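Local structure of endonuclease V (Bacillus subtilis, 3GA2) at residues F17-V20 with Q21-K25. The protein probably takes part in the repair of deaminated DNA, using magnesium to nick the second phosphodiester bond 3' to a deoxyinosine and leaving the lesion in place. The protein carries 1 engineered substitution. Residues are numbered along the deposited sequence; the frame is centred on the assembly and turned at random.
Sequences FLQV and QFNLK
Leu18 and Phe22, and Val20 and Leu24, meet as neighbours one turn apart on helix 14-25, a local contact near the N-terminus and away from the predicted magnesium site. Leu18 and Phe22 lie side by side and point the same way. The branch that touches is CD1 of Leu18, 3.6 Å from CE2 of the Phe22 ring. Val20 and Leu24 form a looser pair, with Val20 CG1 4.0 Å from Leu24 CD1. Val20 holds CG1 anti to its backbone N (chi1 177°), the branch that faces Leu24. Between these pairs sits Gln21, whose OE1 comes within 3.8 Å of Leu18 CD1. Its CG also lies 3.3 Å from Phe17 O. In this RNase H-clan fold the helix comes before the first strand of the central mixed sheet, 41-52.

The backbone shows the i to i+4 bonding of an alpha helix. Gln21 N donates to Phe17 O at 3.1 Å, and Leu24 N to Val20 O at 3.1 Å in an almost straight bond (179°). Asn23 N donates to Gln19 O at 3.1 Å and makes a second, weak bond to Val20 O, only three residues back. Buried Leu24 packs on His131 and Phe134 of helix 128-136. Phe17 stacks on Phe90 and meets Phe93 edge-to-face, while Lys25 NZ hydrogen-bonds Asn124 OD1. Asn23 and Gln19 lie on the exposed side.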
ATOM      1  N   PHE A  17      19.125  -6.482   3.216  1.00 25.21           N
ATOM      2  CA  PHE A  17      17.707  -6.155   3.297  1.00 25.59           C
ATOM      3  C   PHE A  17      17.188  -6.188   4.736  1.00 28.71           C
ATOM      4  O   PHE A  17      16.433  -5.305   5.150  1.00 26.24           O
ATOM      5  CB  PHE A  17      16.887  -7.112   2.427  1.00 22.53           C
ATOM      6  CG  PHE A  17      17.231  -7.051   0.964  1.00 34.91           C
ATOM      7  CD1 PHE A  17      18.263  -7.830   0.444  1.00 37.07           C
ATOM      8  CD2 PHE A  17      16.543  -6.194   0.109  1.00 39.12           C
ATOM      9  CE1 PHE A  17      18.603  -7.755  -0.906  1.00 42.49           C
ATOM     10  CE2 PHE A  17      16.875  -6.110  -1.244  1.00 45.34           C
ATOM     11  CZ  PHE A  17      17.908  -6.893  -1.753  1.00 44.39           C
ATOM     12  N   LEU A  18      17.590  -7.199   5.501  1.00 26.31           N
ATOM     13  CA  LEU A  18      17.147  -7.310   6.888  1.00 27.66           C
ATOM     14  C   LEU A  18      17.623  -6.146   7.739  1.00 25.18           C
ATOM     15  O   LEU A  18      16.906  -5.678   8.627  1.00 19.95           O
ATOM     16  CB  LEU A  18      17.635  -8.617   7.524  1.00 32.57           C
ATOM     17  CG  LEU A  18      16.721  -9.837   7.430  1.00 33.16           C
ATOM     18  CD1 LEU A  18      15.340  -9.483   7.979  1.00 36.46           C
ATOM     19  CD2 LEU A  18      16.620 -10.293   6.000  1.00 39.68           C
ATOM     20  N   GLN A  19      18.836  -5.679   7.474  1.00 30.65           N
ATOM     21  CA  GLN A  19      19.396  -4.574   8.237  1.00 26.49           C
ATOM     22  C   GLN A  19      18.595  -3.300   8.004  1.00 25.27           C
ATOM     23  O   GLN A  19      18.345  -2.538   8.936  1.00 22.35           O
ATOM     24  CB  GLN A  19      20.858  -4.351   7.851  1.00 28.34           C
ATOM     25  CG  GLN A  19      21.620  -3.512   8.860  1.00 42.54           C
ATOM     26  CD  GLN A  19      21.826  -4.238  10.181  1.00 49.89           C
ATOM     27  OE1 GLN A  19      22.236  -3.640  11.175  1.00 54.55           O
ATOM     28  NE2 GLN A  19      21.551  -5.541  10.192  1.00 54.09           N
ATOM     29  N   VAL A  20      18.199  -3.066   6.756  1.00 28.49           N
ATOM     30  CA  VAL A  20      17.414  -1.882   6.421  1.00 27.22           C
ATOM     31  C   VAL A  20      16.051  -1.966   7.107  1.00 17.38           C
ATOM     32  O   VAL A  20      15.608  -1.005   7.722  1.00 16.73           O
ATOM     33  CB  VAL A  20      17.210  -1.752   4.888  1.00 31.60           C
ATOM     34  CG1 VAL A  20      16.329  -0.547   4.574  1.00 31.34           C
ATOM     35  CG2 VAL A  20      18.558  -1.602   4.194  1.00 29.18           C
ATOM     36  N   GLN A  21      15.395  -3.120   7.011  1.00 20.96           N
ATOM     37  CA  GLN A  21      14.087  -3.290   7.631  1.00 21.95           C
ATOM     38  C   GLN A  21      14.144  -3.083   9.136  1.00 25.84           C
ATOM     39  O   GLN A  21      13.334  -2.351   9.706  1.00 24.58           O
ATOM     40  CB  GLN A  21      13.517  -4.683   7.358  1.00 17.96           C
ATOM     41  CG  GLN A  21      13.225  -4.973   5.903  1.00 17.70           C
ATOM     42  CD  GLN A  21      12.447  -6.260   5.714  1.00 21.83           C
ATOM     43  OE1 GLN A  21      12.662  -7.244   6.432  1.00 28.31           O
ATOM     44  NE2 GLN A  21      11.550  -6.269   4.734  1.00 16.36           N
ATOM     45  N   PHE A  22      15.103  -3.737   9.782  1.00 26.20           N
ATOM     46  CA  PHE A  22      15.238  -3.631  11.229  1.00 30.95           C
ATOM     47  C   PHE A  22      15.504  -2.205  11.693  1.00 26.98           C
ATOM     48  O   PHE A  22      15.065  -1.799  12.769  1.00 26.54           O
ATOM     49  CB  PHE A  22      16.335  -4.580  11.724  1.00 37.22           C
ATOM     50  CG  PHE A  22      15.891  -6.018  11.819  1.00 43.92           C
ATOM     51  CD1 PHE A  22      14.780  -6.366  12.583  1.00 39.50           C
ATOM     52  CD2 PHE A  22      16.590  -7.026  11.164  1.00 44.90           C
ATOM     53  CE1 PHE A  22      14.374  -7.694  12.694  1.00 30.56           C
ATOM     54  CE2 PHE A  22      16.189  -8.359  11.270  1.00 45.28           C
ATOM     55  CZ  PHE A  22      15.080  -8.691  12.038  1.00 38.07           C
ATOM     56  N   ASN A  23      16.214  -1.438  10.877  1.00 24.82           N
ATOM     57  CA  ASN A  23      16.501  -0.058  11.229  1.00 25.46           C
ATOM     58  C   ASN A  23      15.221   0.766  11.165  1.00 30.69           C
ATOM     59  O   ASN A  23      14.843   1.418  12.135  1.00 29.48           O
ATOM     60  CB  ASN A  23      17.542   0.526  10.270  1.00 37.51           C
ATOM     61  CG  ASN A  23      18.949   0.054  10.583  1.00 44.52           C
ATOM     62  OD1 ASN A  23      19.877   0.258   9.797  1.00 47.00           O
ATOM     63  ND2 ASN A  23      19.118  -0.569  11.742  1.00 38.23           N
ATOM     64  N   LEU A  24      14.552   0.726  10.019  1.00 27.64           N
ATOM     65  CA  LEU A  24      13.321   1.483   9.838  1.00 29.45           C
ATOM     66  C   LEU A  24      12.204   1.014  10.764  1.00 27.25           C
ATOM     67  O   LEU A  24      11.401   1.821  11.233  1.00 25.23           O
ATOM     68  CB  LEU A  24      12.861   1.385   8.385  1.00 28.21           C
ATOM     69  CG  LEU A  24      13.855   1.931   7.357  1.00 30.23           C
ATOM     70  CD1 LEU A  24      13.301   1.697   5.964  1.00 18.15           C
ATOM     71  CD2 LEU A  24      14.103   3.417   7.599  1.00 23.24           C
ATOM     72  N   LYS A  25      12.164  -0.289  11.032  1.00 22.55           N
ATOM     73  CA  LYS A  25      11.140  -0.861  11.892  1.00 21.82           C
ATOM     74  C   LYS A  25      11.122  -0.203  13.266  1.00 26.26           C
ATOM     75  O   LYS A  25      10.069  -0.078  13.886  1.00 26.57           O
ATOM     76  CB  LYS A  25      11.355  -2.370  12.043  1.00 28.44           C
ATOM     77  CG  LYS A  25      10.250  -3.073  12.804  1.00 34.30           C
ATOM     78  CD  LYS A  25      10.367  -4.587  12.717  1.00 31.79           C
ATOM     79  CE  LYS A  25      11.615  -5.107  13.390  1.00 41.08           C
ATOM     80  NZ  LYS A  25      11.639  -6.594  13.397  1.00 39.40           N
TER